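Local coordinates for thioesterase domain-containing protein (Pseudomonas aeruginosa, PDB 3F1T), which probably acts as a hotdog-fold thioesterase on acyl-CoA substrates, possibly 1,4-dihydroxy-2-naphthoyl-CoA, although its true substrate has not been established, at residues Arg108-Pro111 with Asn112-Phe115. Sequence-based numbering, arbitrary orientation.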
ATOM      1  N   ARG B 108      -7.650  10.742 -10.575  1.00 23.43           N
ATOM      2  CA  ARG B 108      -7.795  12.019  -9.882  1.00 22.80           C
ATOM      3  C   ARG B 108      -6.604  12.936 -10.106  1.00 23.40           C
ATOM      4  O   ARG B 108      -5.443  12.497 -10.069  1.00 22.07           O
ATOM      5  CB  ARG B 108      -8.006  11.823  -8.377  1.00 21.81           C
ATOM      6  CG  ARG B 108      -8.468  13.107  -7.683  1.00 20.91           C
ATOM      7  CD  ARG B 108      -8.390  13.001  -6.182  1.00 26.57           C
ATOM      8  NE  ARG B 108      -9.272  11.953  -5.677  1.00 31.78           N
ATOM      9  CZ  ARG B 108      -8.841  10.797  -5.192  1.00 26.36           C
ATOM     10  NH1 ARG B 108      -7.536  10.585  -5.070  1.00 26.63           N
ATOM     11  NH2 ARG B 108      -9.709   9.904  -4.737  1.00 26.14           N
ATOM     12  N   VAL B 109      -6.911  14.208 -10.340  1.00 24.29           N
ATOM     13  CA  VAL B 109      -5.912  15.253 -10.545  1.00 22.58           C
ATOM     14  C   VAL B 109      -6.197  16.403  -9.597  1.00 22.03           C
ATOM     15  O   VAL B 109      -7.279  16.968  -9.618  1.00 19.10           O
ATOM     16  CB  VAL B 109      -5.957  15.796 -11.985  1.00 23.61           C
ATOM     17  CG1 VAL B 109      -4.890  16.864 -12.184  1.00 22.65           C
ATOM     18  CG2 VAL B 109      -5.765  14.651 -12.987  1.00 26.37           C
ATOM     19  N   THR B 110      -5.255  16.680  -8.700  1.00 22.00           N
ATOM     20  CA  THR B 110      -5.277  17.914  -7.924  1.00 22.43           C
ATOM     21  C   THR B 110      -4.220  18.884  -8.470  1.00 23.09           C
ATOM     22  O   THR B 110      -3.522  18.556  -9.424  1.00 23.37           O
ATOM     23  CB  THR B 110      -5.049  17.630  -6.422  1.00 21.87           C
ATOM     24  OG1 THR B 110      -3.668  17.321  -6.186  1.00 28.20           O
ATOM     25  CG2 THR B 110      -5.894  16.443  -5.960  1.00 21.11           C
ATOM     26  N   PRO B 111      -4.175  20.117  -7.940  1.00 23.01           N
ATOM     27  CA  PRO B 111      -3.209  21.077  -8.445  1.00 23.99           C
ATOM     28  C   PRO B 111      -1.753  20.592  -8.467  1.00 24.62           C
ATOM     29  O   PRO B 111      -1.013  20.938  -9.393  1.00 22.46           O
ATOM     30  CB  PRO B 111      -3.390  22.263  -7.506  1.00 24.96           C
ATOM     31  CG  PRO B 111      -4.834  22.221  -7.176  1.00 24.75           C
ATOM     32  CD  PRO B 111      -5.178  20.763  -7.072  1.00 20.51           C
ATOM     33  N   ASN B 112      -1.360  19.756  -7.507  1.00 24.78           N
ATOM     34  CA  ASN B 112       0.030  19.280  -7.450  1.00 24.75           C
ATOM     35  C   ASN B 112       0.232  17.764  -7.412  1.00 23.99           C
ATOM     36  O   ASN B 112       1.365  17.285  -7.411  1.00 23.77           O
ATOM     37  CB  ASN B 112       0.796  19.958  -6.313  1.00 24.42           C
ATOM     38  CG  ASN B 112       1.036  21.437  -6.576  1.00 33.04           C
ATOM     39  OD1 ASN B 112       1.811  21.799  -7.463  1.00 44.77           O
ATOM     40  ND2 ASN B 112       0.270  22.293  -5.910  1.00 35.39           N
ATOM     41  N   VAL B 113      -0.856  17.003  -7.452  1.00 23.17           N
ATOM     42  CA  VAL B 113      -0.755  15.553  -7.362  1.00 18.21           C
ATOM     43  C   VAL B 113      -1.674  14.903  -8.388  1.00 19.34           C
ATOM     44  O   VAL B 113      -2.777  15.395  -8.646  1.00 21.45           O
ATOM     45  CB  VAL B 113      -1.138  15.050  -5.955  1.00 17.54           C
ATOM     46  CG1 VAL B 113      -0.822  13.566  -5.821  1.00 19.64           C
ATOM     47  CG2 VAL B 113      -0.436  15.857  -4.878  1.00 14.68           C
ATOM     48  N   ILE B 114      -1.172  13.867  -9.052  1.00 19.85           N
ATOM     49  CA  ILE B 114      -1.996  13.025  -9.929  1.00 18.78           C
ATOM     50  C   ILE B 114      -2.010  11.603  -9.421  1.00 17.80           C
ATOM     51  O   ILE B 114      -1.003  11.115  -8.919  1.00 15.77           O
ATOM     52  CB  ILE B 114      -1.463  13.008 -11.366  1.00 20.64           C
ATOM     53  CG1 ILE B 114      -1.376  14.445 -11.893  1.00 21.91           C
ATOM     54  CG2 ILE B 114      -2.352  12.139 -12.254  1.00 17.42           C
ATOM     55  CD1 ILE B 114      -0.873  14.556 -13.305  1.00 24.04           C
ATOM     56  N   PHE B 115      -3.216  11.053  -9.331  1.00 18.63           N
ATOM     57  CA  PHE B 115      -3.444   9.703  -8.832  1.00 17.09           C
ATOM     58  C   PHE B 115      -3.867   8.810  -9.994  1.00 19.88           C
ATOM     59  O   PHE B 115      -4.723   9.175 -10.800  1.00 15.81           O
ATOM     60  CB  PHE B 115      -4.568   9.702  -7.789  1.00 17.48           C
ATOM     61  CG  PHE B 115      -4.239  10.475  -6.531  1.00 17.29           C
ATOM     62  CD1 PHE B 115      -4.423  11.850  -6.473  1.00 17.97           C
ATOM     63  CD2 PHE B 115      -3.740   9.823  -5.410  1.00 20.33           C
ATOM     64  CE1 PHE B 115      -4.139  12.556  -5.319  1.00 15.32           C
ATOM     65  CE2 PHE B 115      -3.461  10.527  -4.244  1.00 19.54           C
ATOM     66  CZ  PHE B 115      -3.669  11.899  -4.206  1.00 17.79           C
TER
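Arg108 and Phe115 form an antiparallel hydrogen-bonded pair, with Phe115 N bonding Arg108 O (2.8 Å) and Arg108 N giving a weak return bond to Phe115 O (3.3 Å), while Val109 and Ile114 make the non-hydrogen-bonded pair that follows. On the face shared by Arg108 and Phe115 the two side chains run side by side. The arginine chain extends and then bends at chi3 (-62°), which brings NH1 over the centre of the phenyl ring, 3.5 Å above its plane. The guanidinium does not lie flat on the ring: its plane stands 77° from it, so the cation-pi contact, with CZ 4.9 Å from the centroid of the Phe115 ring, is made through an edge of the cation. The other terminal nitrogen, NH2, is hydrogen-bonded to Tyr90 O of a third subunit, and Leu84 of a second subunit packs against both Arg108 and Phe115. The chain reverses here at the tip of the hairpin joining strands 100-109 and 113-121, neighbours in the antiparallel hotdog sheet, through a beta turn with Pro111 and Asn112 at its corners. Val113 O is gripped twice by Thr110, from N at 2.8 Å and from the hydroxyl OG1 at 3.2 Å, which comes in beside the C=O, a little out of the carbonyl plane; a chi1 of 75° turns OG1 back over the threonine's own backbone, within reach of this carbonyl. A bound magnesium ion lies about 3 Å from the nearest atom of the Thr110 side chain. Across the opposite sheet face, Val109 CG1 meets Ile114 CG1 loosely at 4.3 Å, and both residues also touch Val74.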